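Side-chain contacts in putative membrane protein (Yersinia pestis CO92, PDB 5TF3), which is of unknown function but belongs to the DUF1198 family and folds as a compact, all-helical single chain: residues R7-T12 / R41-G46; P33-M38 / F101-L106; L57-H62 / P87-E92; L75-L80 / F122-G127. All blocks are in the same frame, centred on the assembly; numbering follows the deposited sequence. Where two conformers were deposited one is given.

Contact 1: R7-T12 / R41-G46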
loop_
_atom_site.group_PDB
_atom_site.type_symbol
_atom_site.label_atom_id
_atom_site.label_comp_id
_atom_site.label_asym_id
_atom_site.label_seq_id
_atom_site.Cartn_x
_atom_site.Cartn_y
_atom_site.Cartn_z
ATOM N N ARG A 7 -17.052 2.933 2.775
ATOM C CA ARG A 7 -17.080 1.729 3.605
ATOM C C ARG A 7 -16.728 0.489 2.790
ATOM O O ARG A 7 -16.073 -0.426 3.300
ATOM C CB ARG A 7 -18.447 1.554 4.275
ATOM C CG ARG A 7 -18.797 2.575 5.373
ATOM C CD ARG A 7 -17.717 2.746 6.457
ATOM N NE ARG A 7 -17.036 1.504 6.812
ATOM C CZ ARG A 7 -15.989 1.444 7.622
ATOM N NH1 ARG A 7 -15.414 0.276 7.881
ATOM N NH2 ARG A 7 -15.521 2.555 8.176
ATOM N N LYS A 8 -17.155 0.432 1.522
ATOM C CA LYS A 8 -16.824 -0.731 0.703
ATOM C C LYS A 8 -15.327 -0.821 0.466
ATOM O O LYS A 8 -14.741 -1.903 0.573
ATOM C CB LYS A 8 -17.566 -0.685 -0.633
ATOM C CG LYS A 8 -17.233 -1.865 -1.543
ATOM C CD LYS A 8 -18.043 -1.836 -2.836
ATOM C CE LYS A 8 -17.787 -3.091 -3.672
ATOM N NZ LYS A 8 -18.613 -3.099 -4.922
ATOM N N ALA A 9 -14.690 0.307 0.142
ATOM C CA ALA A 9 -13.244 0.302 -0.072
ATOM C C ALA A 9 -12.504 -0.132 1.185
ATOM O O ALA A 9 -11.563 -0.938 1.120
ATOM C CB ALA A 9 -12.780 1.691 -0.524
ATOM N N ILE A 10 -12.894 0.408 2.339
ATOM C CA ILE A 10 -12.240 0.031 3.588
ATOM C C ILE A 10 -12.446 -1.451 3.860
ATOM O O ILE A 10 -11.492 -2.186 4.134
ATOM C CB ILE A 10 -12.755 0.902 4.746
ATOM C CG1 ILE A 10 -12.290 2.347 4.554
ATOM C CG2 ILE A 10 -12.278 0.361 6.095
ATOM C CD1 ILE A 10 -13.056 3.327 5.413
ATOM N N ASP A 11 -13.689 -1.929 3.725
ATOM C CA ASP A 11 -13.956 -3.337 4.011
ATOM C C ASP A 11 -13.204 -4.260 3.051
ATOM O O ASP A 11 -12.609 -5.252 3.479
ATOM C CB ASP A 11 -15.457 -3.599 3.958
ATOM C CG ASP A 11 -16.207 -2.907 5.098
ATOM O OD1 ASP A 11 -15.586 -2.648 6.161
ATOM O OD2 ASP A 11 -17.410 -2.614 4.931
ATOM N N THR A 12 -13.218 -3.942 1.757
ATOM C CA THR A 12 -12.591 -4.817 0.769
ATOM C C THR A 12 -11.087 -4.938 1.007
ATOM O O THR A 12 -10.533 -6.045 0.988
ATOM C CB THR A 12 -12.880 -4.301 -0.641
ATOM O OG1 THR A 12 -14.295 -4.173 -0.823
ATOM C CG2 THR A 12 -12.344 -5.267 -1.674
ATOM N N ARG A 41 -13.148 5.579 -5.149
ATOM C CA ARG A 41 -13.933 5.208 -6.319
ATOM C C ARG A 41 -13.256 4.095 -7.103
ATOM O O ARG A 41 -13.926 3.185 -7.596
ATOM C CB ARG A 41 -14.180 6.413 -7.223
ATOM C CG ARG A 41 -15.047 6.042 -8.427
ATOM C CD ARG A 41 -15.469 7.247 -9.241
ATOM N NE ARG A 41 -14.303 8.032 -9.603
ATOM C CZ ARG A 41 -14.104 9.293 -9.240
ATOM N NH1 ARG A 41 -15.017 9.941 -8.518
ATOM N NH2 ARG A 41 -12.986 9.904 -9.613
ATOM N N SER A 42 -11.927 4.139 -7.223
ATOM C CA SER A 42 -11.262 3.092 -7.991
ATOM C C SER A 42 -11.251 1.771 -7.225
ATOM O O SER A 42 -11.298 0.698 -7.837
ATOM C CB SER A 42 -9.843 3.524 -8.382
ATOM O OG SER A 42 -8.878 3.114 -7.427
ATOM N N THR A 43 -11.230 1.820 -5.896
ATOM C CA THR A 43 -11.170 0.586 -5.124
ATOM C C THR A 43 -12.541 -0.057 -4.949
ATOM O O THR A 43 -12.640 -1.285 -4.869
ATOM C CB THR A 43 -10.540 0.855 -3.754
ATOM O OG1 THR A 43 -9.242 1.440 -3.932
ATOM C CG2 THR A 43 -10.387 -0.431 -2.983
ATOM N N SER A 44 -13.609 0.735 -4.880
ATOM C CA SER A 44 -14.925 0.134 -4.707
ATOM C C SER A 44 -15.512 -0.349 -6.030
ATOM O O SER A 44 -16.348 -1.258 -6.036
ATOM C CB SER A 44 -15.869 1.126 -4.023
ATOM O OG SER A 44 -15.982 2.321 -4.776
ATOM N N ASN A 45 -15.075 0.220 -7.149
ATOM C CA ASN A 45 -15.596 -0.139 -8.465
ATOM C C ASN A 45 -14.647 -1.017 -9.264
ATOM O O ASN A 45 -14.970 -1.375 -10.404
ATOM C CB ASN A 45 -15.908 1.122 -9.279
ATOM C CG ASN A 45 -17.108 1.881 -8.747
ATOM O OD1 ASN A 45 -18.225 1.723 -9.244
ATOM N ND2 ASN A 45 -16.884 2.712 -7.733
ATOM N N GLY A 46 -13.488 -1.366 -8.705
ATOM C CA GLY A 46 -12.463 -2.055 -9.452
ATOM C C GLY A 46 -12.518 -3.561 -9.265
ATOM O O GLY A 46 -13.206 -4.093 -8.392
#
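This contact is a helix-helix crossing in an all-helical fold, where Lys8 and Ala9 of helix 2-17 meet Thr43 and Ser44 near the C-terminal end of helix 33-45. The short axes pass 8.2 Å apart and cross at 68°. A small residue sits at the crossing: CA of Ala9 lies 4.9 Å from CA of Ser44. The methyl CB of Ala9 rests against the Thr43 side chain, 4.0 Å from both its CB and CG2. Thr43 turns CG2 to this side because CG2 is anti to the backbone N, and its OG1 bonds back to Phe39 O in its own helix. Ser44 offers CB rather than its hydroxyl. Its OG bonds to Ile40 O one turn earlier, so both hydroxyls are satisfied within helix 33-45 and carbon faces carbon across the crossing. Lys8 is exposed. Its chain is extended throughout, CG anti to the backbone N (chi1 179°), and it runs alongside Ser44, with CD 3.9 Å from Ser44 CB. The ammonium NZ then donates to Ser44 O at 3.1 Å. NZ lies in the carbonyl plane, with a C=O...N angle of 157°. Carbonyls of a last helical turn have few amide donors, and a lysine charge there probably also suits the helix dipole. On the far side of helix 2-17, Ile10 packs against helix 22-29.

Contact 2: P33-M38 / F101-L106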
loop_
_atom_site.group_PDB
_atom_site.type_symbol
_atom_site.label_atom_id
_atom_site.label_comp_id
_atom_site.label_asym_id
_atom_site.label_seq_id
_atom_site.Cartn_x
_atom_site.Cartn_y
_atom_site.Cartn_z
ATOM N N PRO A 33 -8.482 15.443 -0.050
ATOM C CA PRO A 33 -9.887 15.097 -0.347
ATOM C C PRO A 33 -10.093 14.546 -1.751
ATOM O O PRO A 33 -10.721 13.494 -1.909
ATOM C CB PRO A 33 -10.630 16.424 -0.131
ATOM C CG PRO A 33 -9.690 17.282 0.654
ATOM C CD PRO A 33 -8.308 16.862 0.278
ATOM N N ARG A 34 -9.565 15.212 -2.784
ATOM C CA ARG A 34 -9.738 14.690 -4.138
ATOM C C ARG A 34 -9.048 13.337 -4.303
ATOM O O ARG A 34 -9.624 12.395 -4.864
ATOM C CB ARG A 34 -9.216 15.689 -5.166
ATOM C CG ARG A 34 -9.392 15.184 -6.580
ATOM C CD ARG A 34 -9.347 16.290 -7.612
ATOM N NE ARG A 34 -8.016 16.853 -7.821
ATOM C CZ ARG A 34 -7.739 18.154 -7.748
ATOM N NH1 ARG A 34 -8.698 19.031 -7.463
ATOM N NH2 ARG A 34 -6.504 18.578 -7.971
ATOM N N GLN A 35 -7.813 13.223 -3.803
ATOM C CA GLN A 35 -7.092 11.951 -3.854
ATOM C C GLN A 35 -7.869 10.837 -3.155
ATOM O O GLN A 35 -7.919 9.696 -3.646
ATOM C CB GLN A 35 -5.702 12.112 -3.226
ATOM C CG GLN A 35 -4.761 13.089 -3.944
ATOM C CD GLN A 35 -4.949 14.549 -3.534
ATOM O OE1 GLN A 35 -5.840 14.880 -2.746
ATOM N NE2 GLN A 35 -4.107 15.430 -4.073
ATOM N N THR A 36 -8.453 11.130 -1.990
ATOM C CA THR A 36 -9.246 10.115 -1.292
ATOM C C THR A 36 -10.427 9.675 -2.146
ATOM O O THR A 36 -10.684 8.476 -2.301
ATOM C CB THR A 36 -9.740 10.651 0.057
ATOM O OG1 THR A 36 -8.633 11.168 0.805
ATOM C CG2 THR A 36 -10.413 9.541 0.870
ATOM N N GLN A 37 -11.152 10.643 -2.722
ATOM C CA GLN A 37 -12.328 10.324 -3.531
ATOM C C GLN A 37 -11.957 9.451 -4.716
ATOM O O GLN A 37 -12.652 8.471 -5.021
ATOM C CB GLN A 37 -13.005 11.612 -4.012
ATOM C CG GLN A 37 -13.649 12.431 -2.904
ATOM C CD GLN A 37 -14.072 13.821 -3.385
ATOM O OE1 GLN A 37 -14.280 14.042 -4.586
ATOM N NE2 GLN A 37 -14.189 14.763 -2.449
HETATM N N MSE A 38 -10.862 9.786 -5.398
HETATM C CA MSE A 38 -10.367 8.996 -6.520
HETATM C C MSE A 38 -9.974 7.586 -6.074
HETATM O O MSE A 38 -10.297 6.601 -6.743
HETATM C CB MSE A 38 -9.179 9.713 -7.183
HETATM C CG MSE A 38 -9.527 11.130 -7.689
HETATM SE SE MSE A 38 -7.998 12.326 -8.080
HETATM C CE MSE A 38 -7.283 11.395 -9.638
ATOM N N PHE A 101 -0.527 10.641 -1.977
ATOM C CA PHE A 101 0.002 11.343 -0.812
ATOM C C PHE A 101 0.728 12.639 -1.197
ATOM O O PHE A 101 1.625 13.094 -0.484
ATOM C CB PHE A 101 0.911 10.407 -0.013
ATOM C CG PHE A 101 0.232 9.123 0.391
ATOM C CD1 PHE A 101 -0.789 9.131 1.333
ATOM C CD2 PHE A 101 0.588 7.915 -0.194
ATOM C CE1 PHE A 101 -1.432 7.957 1.702
ATOM C CE2 PHE A 101 -0.043 6.738 0.165
ATOM C CZ PHE A 101 -1.054 6.755 1.116
ATOM N N ALA A 102 0.309 13.264 -2.297
ATOM C CA ALA A 102 1.004 14.450 -2.808
ATOM C C ALA A 102 1.074 15.566 -1.770
ATOM O O ALA A 102 2.093 16.257 -1.662
ATOM C CB ALA A 102 0.317 14.943 -4.076
ATOM N N GLU A 103 0.011 15.749 -0.985
ATOM C CA GLU A 103 -0.012 16.813 0.014
ATOM C C GLU A 103 1.029 16.624 1.113
ATOM O O GLU A 103 1.344 17.587 1.824
ATOM C CB GLU A 103 -1.405 16.911 0.636
ATOM C CG GLU A 103 -2.487 17.324 -0.349
ATOM C CD GLU A 103 -3.834 17.542 0.330
ATOM O OE1 GLU A 103 -4.009 17.048 1.470
ATOM O OE2 GLU A 103 -4.709 18.210 -0.276
ATOM N N LEU A 104 1.555 15.407 1.280
ATOM C CA LEU A 104 2.615 15.137 2.244
ATOM C C LEU A 104 3.985 15.567 1.749
ATOM O O LEU A 104 4.928 15.581 2.546
ATOM C CB LEU A 104 2.661 13.645 2.582
ATOM C CG LEU A 104 1.358 13.077 3.126
ATOM C CD1 LEU A 104 1.552 11.631 3.588
ATOM C CD2 LEU A 104 0.911 13.944 4.266
ATOM N N ASP A 105 4.120 15.879 0.459
ATOM C CA ASP A 105 5.369 16.397 -0.104
ATOM C C ASP A 105 6.484 15.356 0.005
ATOM O O ASP A 105 7.588 15.642 0.469
ATOM C CB ASP A 105 5.771 17.709 0.580
ATOM C CG ASP A 105 6.234 18.770 -0.399
ATOM O OD1 ASP A 105 7.005 18.441 -1.327
ATOM O OD2 ASP A 105 5.823 19.941 -0.232
ATOM N N LEU A 106 6.177 14.131 -0.415
ATOM C CA LEU A 106 7.119 13.033 -0.259
ATOM C C LEU A 106 8.358 13.241 -1.125
ATOM O O LEU A 106 8.307 13.832 -2.206
ATOM C CB LEU A 106 6.465 11.701 -0.621
ATOM C CG LEU A 106 5.261 11.254 0.205
ATOM C CD1 LEU A 106 4.728 9.955 -0.366
ATOM C CD2 LEU A 106 5.623 11.104 1.677
#
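Pro33 and Glu103 meet at the surface, where the first turn of helix 33-45 faces a short 3-10 turn, residues 102-104, in the loop that joins helix 91-100 to helix 108-122. The contact is small and loose, burying 137 Å² in all. Glu103 reaches over with CG anti to its carbonyl carbon (chi1 -64°) and the chain extended beyond. It crosses the proline at about a right angle. The Gln35 side chain points to the same loop, and its end comes near both Ala102 and Glu103, at loose distances. The CA atoms of Gln35 and Phe101 are 7.7 Å apart. The next shell sets the position of both pieces. Gln35 also packs on Phe99 of helix 91-100. Phe101 is the first residue to leave that helix, and its buried ring packs against Met31 and Ile65. Leu104 also packs on Ile65. The turn itself is held by a backbone bond from Leu104 N to Phe101 O, 2.9 Å, and by another from Asp105 N to Ala102 O. The closest approach across the contact is Pro33 CD to Glu103 OE2, at 3.9 Å.

Contact 3: L57-H62 / P87-E92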
loop_
_atom_site.group_PDB
_atom_site.type_symbol
_atom_site.label_atom_id
_atom_site.label_comp_id
_atom_site.label_asym_id
_atom_site.label_seq_id
_atom_site.Cartn_x
_atom_site.Cartn_y
_atom_site.Cartn_z
ATOM N N LEU A 57 -0.326 0.268 -1.603
ATOM C CA LEU A 57 -0.372 1.604 -1.007
ATOM C C LEU A 57 -0.433 1.522 0.511
ATOM O O LEU A 57 0.177 2.344 1.208
ATOM C CB LEU A 57 -1.578 2.397 -1.524
ATOM C CG LEU A 57 -1.459 3.041 -2.902
ATOM C CD1 LEU A 57 -2.740 3.764 -3.203
ATOM C CD2 LEU A 57 -0.292 3.993 -2.946
ATOM N N VAL A 58 -1.212 0.570 1.033
ATOM C CA VAL A 58 -1.224 0.291 2.470
ATOM C C VAL A 58 0.189 -0.006 2.965
ATOM O O VAL A 58 0.652 0.558 3.965
ATOM C CB VAL A 58 -2.188 -0.873 2.766
ATOM C CG1 VAL A 58 -2.129 -1.281 4.234
ATOM C CG2 VAL A 58 -3.619 -0.469 2.390
ATOM N N PHE A 59 0.900 -0.890 2.265
ATOM C CA PHE A 59 2.281 -1.204 2.630
ATOM C C PHE A 59 3.154 0.051 2.638
ATOM O O PHE A 59 3.844 0.333 3.621
ATOM C CB PHE A 59 2.835 -2.248 1.651
ATOM C CG PHE A 59 4.302 -2.543 1.821
ATOM C CD1 PHE A 59 5.263 -1.803 1.134
ATOM C CD2 PHE A 59 4.721 -3.583 2.640
ATOM C CE1 PHE A 59 6.614 -2.064 1.291
ATOM C CE2 PHE A 59 6.070 -3.869 2.796
ATOM C CZ PHE A 59 7.027 -3.100 2.116
ATOM N N ILE A 60 3.139 0.818 1.544
ATOM C CA ILE A 60 3.987 2.011 1.463
ATOM C C ILE A 60 3.651 2.991 2.578
ATOM O O ILE A 60 4.546 3.552 3.222
ATOM C CB ILE A 60 3.852 2.672 0.081
ATOM C CG1 ILE A 60 4.548 1.818 -0.992
ATOM C CG2 ILE A 60 4.385 4.126 0.136
ATOM C CD1 ILE A 60 4.291 2.268 -2.426
ATOM N N TYR A 61 2.358 3.195 2.845
ATOM C CA TYR A 61 1.963 4.136 3.892
ATOM C C TYR A 61 2.508 3.712 5.246
ATOM O O TYR A 61 3.118 4.513 5.962
ATOM C CB TYR A 61 0.435 4.279 3.950
ATOM C CG TYR A 61 -0.016 5.151 5.116
ATOM C CD1 TYR A 61 0.074 6.548 5.047
ATOM C CD2 TYR A 61 -0.495 4.583 6.296
ATOM C CE1 TYR A 61 -0.313 7.350 6.120
ATOM C CE2 TYR A 61 -0.888 5.382 7.376
ATOM C CZ TYR A 61 -0.794 6.756 7.279
ATOM O OH TYR A 61 -1.179 7.537 8.345
ATOM N N HIS A 62 2.298 2.455 5.625
ATOM C CA HIS A 62 2.710 2.038 6.960
ATOM C C HIS A 62 4.218 1.833 7.080
ATOM O O HIS A 62 4.734 1.850 8.202
ATOM C CB HIS A 62 1.937 0.780 7.377
ATOM C CG HIS A 62 0.502 1.073 7.670
ATOM N ND1 HIS A 62 0.105 1.755 8.801
ATOM C CD2 HIS A 62 -0.616 0.884 6.933
ATOM C CE1 HIS A 62 -1.206 1.919 8.776
ATOM N NE2 HIS A 62 -1.667 1.407 7.648
ATOM N N PRO A 87 5.484 -9.946 -2.534
ATOM C CA PRO A 87 6.157 -8.911 -1.745
ATOM C C PRO A 87 7.082 -8.028 -2.571
ATOM O O PRO A 87 7.710 -7.122 -2.013
ATOM C CB PRO A 87 6.957 -9.736 -0.721
ATOM C CG PRO A 87 7.287 -10.993 -1.463
ATOM C CD PRO A 87 6.133 -11.263 -2.399
ATOM N N ILE A 88 7.200 -8.259 -3.879
ATOM C CA ILE A 88 8.044 -7.404 -4.704
ATOM C C ILE A 88 7.351 -6.064 -4.901
ATOM O O ILE A 88 6.173 -5.998 -5.272
ATOM C CB ILE A 88 8.359 -8.081 -6.044
ATOM C CG1 ILE A 88 9.177 -9.353 -5.828
ATOM C CG2 ILE A 88 9.126 -7.129 -6.958
ATOM C CD1 ILE A 88 9.508 -10.066 -7.118
ATOM N N LEU A 89 8.069 -4.985 -4.623
ATOM C CA LEU A 89 7.530 -3.638 -4.741
ATOM C C LEU A 89 8.036 -3.028 -6.044
ATOM O O LEU A 89 9.248 -3.000 -6.295
ATOM C CB LEU A 89 7.931 -2.786 -3.534
ATOM C CG LEU A 89 7.322 -1.389 -3.462
ATOM C CD1 LEU A 89 5.838 -1.470 -3.157
ATOM C CD2 LEU A 89 8.048 -0.503 -2.458
ATOM N N ALA A 90 7.110 -2.583 -6.887
ATOM C CA ALA A 90 7.435 -2.149 -8.237
ATOM C C ALA A 90 7.252 -0.643 -8.372
ATOM O O ALA A 90 6.617 0.003 -7.536
ATOM C CB ALA A 90 6.571 -2.881 -9.270
ATOM N N ALA A 91 7.815 -0.095 -9.454
ATOM C CA ALA A 91 7.835 1.352 -9.658
ATOM C C ALA A 91 6.435 1.934 -9.753
ATOM O O ALA A 91 6.218 3.098 -9.394
ATOM C CB ALA A 91 8.611 1.703 -10.929
ATOM N N GLU A 92 5.479 1.165 -10.260
ATOM C CA GLU A 92 4.143 1.720 -10.378
ATOM C C GLU A 92 3.492 1.891 -9.010
ATOM O O GLU A 92 2.612 2.744 -8.854
ATOM C CB GLU A 92 3.294 0.834 -11.277
ATOM C CG GLU A 92 3.403 -0.631 -10.958
ATOM C CD GLU A 92 2.100 -1.347 -11.231
ATOM O OE1 GLU A 92 2.033 -2.579 -11.010
ATOM O OE2 GLU A 92 1.133 -0.670 -11.659
#
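Leu89 drives its branched end between Phe59 and Ile60, two neighbouring residues of helix 48-65. Each methyl has its own partner. CD1 touches Ile60, 4.1 Å from both Ile60 CD1 and Ile60 CG1. CD2 approaches the Phe59 ring obliquely, 4.3 Å from Phe59 CE1. The Leu89 and Ile60 side chains cross at about a right angle, so a leucine methyl sits across the outer CG1-CD1 bond of the isoleucine. The torsions explain the fit. Leu89 holds CG anti to its backbone N (chi1 -174°), which carries the fork across to the helix. Ile60 places CG1 anti to its carbonyl carbon (chi1 -72°), and this arm is the one that meets the leucine. All three side chains are buried and the contact is purely apolar. Backbone carbonyls of 87-92, which has no regular structure until helix 91-100 begins, make polar bonds instead. Leu89 O accepts from Arg115 NH2 and Asn119 ND2, and Pro87 O from Tyr118 OH, all on helix 108-122. These bonds tie the extended segment to helix 108-122, while its leucine side chain reaches helix 48-65 and also touches Tyr118. Ala90 follows as the N-cap of helix 91-100. Around the site, Phe59 also packs on Trp76 and Leu80 of helix 70-82, and Ile60 on His93, Thr94 and Ala97. The arrangement is that of the core of an all-helical fold, in which a buried leucine from an interhelix connection packs between helices close to the centre of the chain.

Contact 4: L75-L80 / F122-G127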
loop_
_atom_site.group_PDB
_atom_site.type_symbol
_atom_site.label_atom_id
_atom_site.label_comp_id
_atom_site.label_asym_id
_atom_site.label_seq_id
_atom_site.Cartn_x
_atom_site.Cartn_y
_atom_site.Cartn_z
ATOM N N LEU A 75 7.164 -6.887 9.227
ATOM C CA LEU A 75 5.768 -7.070 9.611
ATOM C C LEU A 75 4.830 -6.913 8.416
ATOM O O LEU A 75 3.990 -7.780 8.153
ATOM C CB LEU A 75 5.435 -6.050 10.703
ATOM C CG LEU A 75 4.120 -6.107 11.449
ATOM C CD1 LEU A 75 4.307 -5.409 12.798
ATOM C CD2 LEU A 75 3.001 -5.462 10.636
ATOM N N TRP A 76 4.933 -5.781 7.700
ATOM C CA TRP A 76 4.014 -5.510 6.595
ATOM C C TRP A 76 4.300 -6.380 5.380
ATOM O O TRP A 76 3.367 -6.762 4.659
ATOM C CB TRP A 76 4.046 -4.013 6.243
ATOM C CG TRP A 76 3.282 -3.266 7.294
ATOM C CD1 TRP A 76 3.784 -2.636 8.405
ATOM C CD2 TRP A 76 1.857 -3.148 7.370
ATOM N NE1 TRP A 76 2.744 -2.093 9.149
ATOM C CE2 TRP A 76 1.556 -2.411 8.536
ATOM C CE3 TRP A 76 0.809 -3.594 6.555
ATOM C CZ2 TRP A 76 0.253 -2.101 8.903
ATOM C CZ3 TRP A 76 -0.500 -3.283 6.931
ATOM C CH2 TRP A 76 -0.757 -2.545 8.087
ATOM N N ARG A 77 5.563 -6.737 5.154
ATOM C CA ARG A 77 5.881 -7.655 4.064
ATOM C C ARG A 77 5.214 -9.016 4.285
ATOM O O ARG A 77 4.697 -9.636 3.344
ATOM C CB ARG A 77 7.409 -7.808 3.946
ATOM C CG ARG A 77 7.844 -8.819 2.894
ATOM C CD ARG A 77 9.392 -8.954 2.781
ATOM N NE ARG A 77 9.750 -9.875 1.701
ATOM C CZ ARG A 77 9.929 -11.183 1.857
ATOM N NH1 ARG A 77 9.828 -11.736 3.062
ATOM N NH2 ARG A 77 10.229 -11.932 0.808
ATOM N N ASN A 78 5.228 -9.503 5.526
ATOM C CA ASN A 78 4.589 -10.780 5.813
ATOM C C ASN A 78 3.083 -10.687 5.657
ATOM O O ASN A 78 2.436 -11.691 5.332
ATOM C CB ASN A 78 4.950 -11.256 7.225
ATOM C CG ASN A 78 6.398 -11.714 7.332
ATOM O OD1 ASN A 78 7.029 -12.047 6.323
ATOM N ND2 ASN A 78 6.922 -11.759 8.558
ATOM N N THR A 79 2.506 -9.497 5.881
ATOM C CA THR A 79 1.075 -9.309 5.646
ATOM C C THR A 79 0.739 -9.463 4.162
ATOM O O THR A 79 -0.241 -10.129 3.808
ATOM C CB THR A 79 0.633 -7.941 6.209
ATOM O OG1 THR A 79 0.997 -7.868 7.593
ATOM C CG2 THR A 79 -0.877 -7.748 6.139
ATOM N N LEU A 80 1.563 -8.892 3.273
ATOM C CA LEU A 80 1.378 -9.141 1.846
ATOM C C LEU A 80 1.480 -10.622 1.538
ATOM O O LEU A 80 0.627 -11.182 0.842
ATOM C CB LEU A 80 2.415 -8.382 1.016
ATOM C CG LEU A 80 2.352 -6.867 0.970
ATOM C CD1 LEU A 80 3.474 -6.354 0.045
ATOM C CD2 LEU A 80 0.991 -6.454 0.472
ATOM N N PHE A 122 15.107 -7.631 1.382
ATOM C CA PHE A 122 14.097 -8.582 1.821
ATOM C C PHE A 122 13.687 -9.616 0.787
ATOM O O PHE A 122 13.121 -10.637 1.172
ATOM C CB PHE A 122 12.822 -7.854 2.256
ATOM C CG PHE A 122 12.939 -7.155 3.569
ATOM C CD1 PHE A 122 12.660 -7.828 4.751
ATOM C CD2 PHE A 122 13.298 -5.811 3.622
ATOM C CE1 PHE A 122 12.750 -7.181 5.963
ATOM C CE2 PHE A 122 13.401 -5.157 4.828
ATOM C CZ PHE A 122 13.111 -5.838 6.002
ATOM N N ASN A 123 13.884 -9.375 -0.500
ATOM C CA ASN A 123 13.339 -10.365 -1.418
ATOM C C ASN A 123 14.484 -11.165 -2.017
ATOM O O ASN A 123 15.235 -10.635 -2.844
ATOM C CB ASN A 123 12.499 -9.695 -2.504
ATOM C CG ASN A 123 11.224 -9.077 -1.935
ATOM O OD1 ASN A 123 10.505 -9.721 -1.178
ATOM N ND2 ASN A 123 10.959 -7.832 -2.274
ATOM N N PRO A 124 14.674 -12.423 -1.606
ATOM C CA PRO A 124 15.926 -13.131 -1.911
ATOM C C PRO A 124 16.115 -13.322 -3.408
ATOM O O PRO A 124 15.159 -13.542 -4.152
ATOM C CB PRO A 124 15.763 -14.469 -1.173
ATOM C CG PRO A 124 14.289 -14.613 -0.920
ATOM C CD PRO A 124 13.751 -13.227 -0.786
ATOM N N GLU A 125 17.373 -13.239 -3.839
ATOM C CA GLU A 125 17.750 -13.092 -5.242
ATOM C C GLU A 125 17.360 -14.264 -6.145
ATOM O O GLU A 125 17.007 -14.016 -7.307
ATOM C CB GLU A 125 19.256 -12.806 -5.353
ATOM C CG GLU A 125 20.136 -13.495 -4.312
ATOM C CD GLU A 125 20.976 -12.511 -3.516
ATOM O OE1 GLU A 125 20.619 -12.221 -2.351
ATOM O OE2 GLU A 125 21.994 -12.022 -4.059
ATOM N N PRO A 126 17.416 -15.558 -5.694
ATOM C CA PRO A 126 16.890 -16.620 -6.570
ATOM C C PRO A 126 15.368 -16.574 -6.601
ATOM O O PRO A 126 14.709 -17.069 -5.679
ATOM C CB PRO A 126 17.407 -17.920 -5.932
ATOM C CG PRO A 126 18.426 -17.506 -4.904
ATOM C CD PRO A 126 18.017 -16.132 -4.468
ATOM N N GLY A 127 14.811 -15.984 -7.659
ATOM C CA GLY A 127 13.388 -15.715 -7.776
ATOM C C GLY A 127 12.422 -16.844 -7.462
ATOM O O GLY A 127 11.288 -16.584 -7.044
#
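Arg77 and Asn123 form the tight part of this contact. The guanidinium grips the amide oxygen side-on, with two nitrogens on one atom: NE to Asn123 OD1 is 3.0 Å, and NH2 to Asn123 OD1 is also 3.0 Å. OD1 lies at the guanidinium edge, in its plane. Seen from the amide, NH2 is in the carbonyl plane while NE stands above it, and the two flat groups are turned 47° apart. The arginine gets there with an extended chain, CG anti to the backbone N (chi1 176°). Its aliphatic stem packs on the way, with CD 3.6 Å from Phe122 CB. Phe122 O lies over one guanidinium face, 3.1 Å above the plane, where the angle is too poor for a hydrogen bond. The buried arginine of helix 70-82 thus meets the chain just where helix 108-122 ends, since Asn123 is the first residue to leave helical geometry. Arg77 NH2 has a further partner in His131 O, the last residue of the chain, so one side chain ties helix 70-82 to the C-terminal tail at two points. Tyr118 and Pro87 also pack against Arg77. Beyond Asn123 the contact becomes loose. Pro124 CD only approaches NH2, at 4.1 Å. Glu125, Pro126 and Gly127 then run out exposed and poorly ordered, well away from helix 70-82.

Overall arrangement
Contact 3 lies nearest the centre of the chain and is purely apolar. Contact 1 is also buried, but it pairs small side chains with one lysine-to-carbonyl bond from an exposed residue. Contact 2 is a sparse surface touch, and contact 4 is partly buried and rests on a charged side chain gripping an amide. Contacts 1 and 2 share helix 33-45, near its two ends, with centres about 17 Å apart. Contact 3 links to contact 2 through Phe101, which packs on Tyr61 and Leu57. It links to contact 4 through stacked His62 and Trp76. Contacts 1 and 4 lie on opposite sides of the chain's centre, as do contacts 2 and 4.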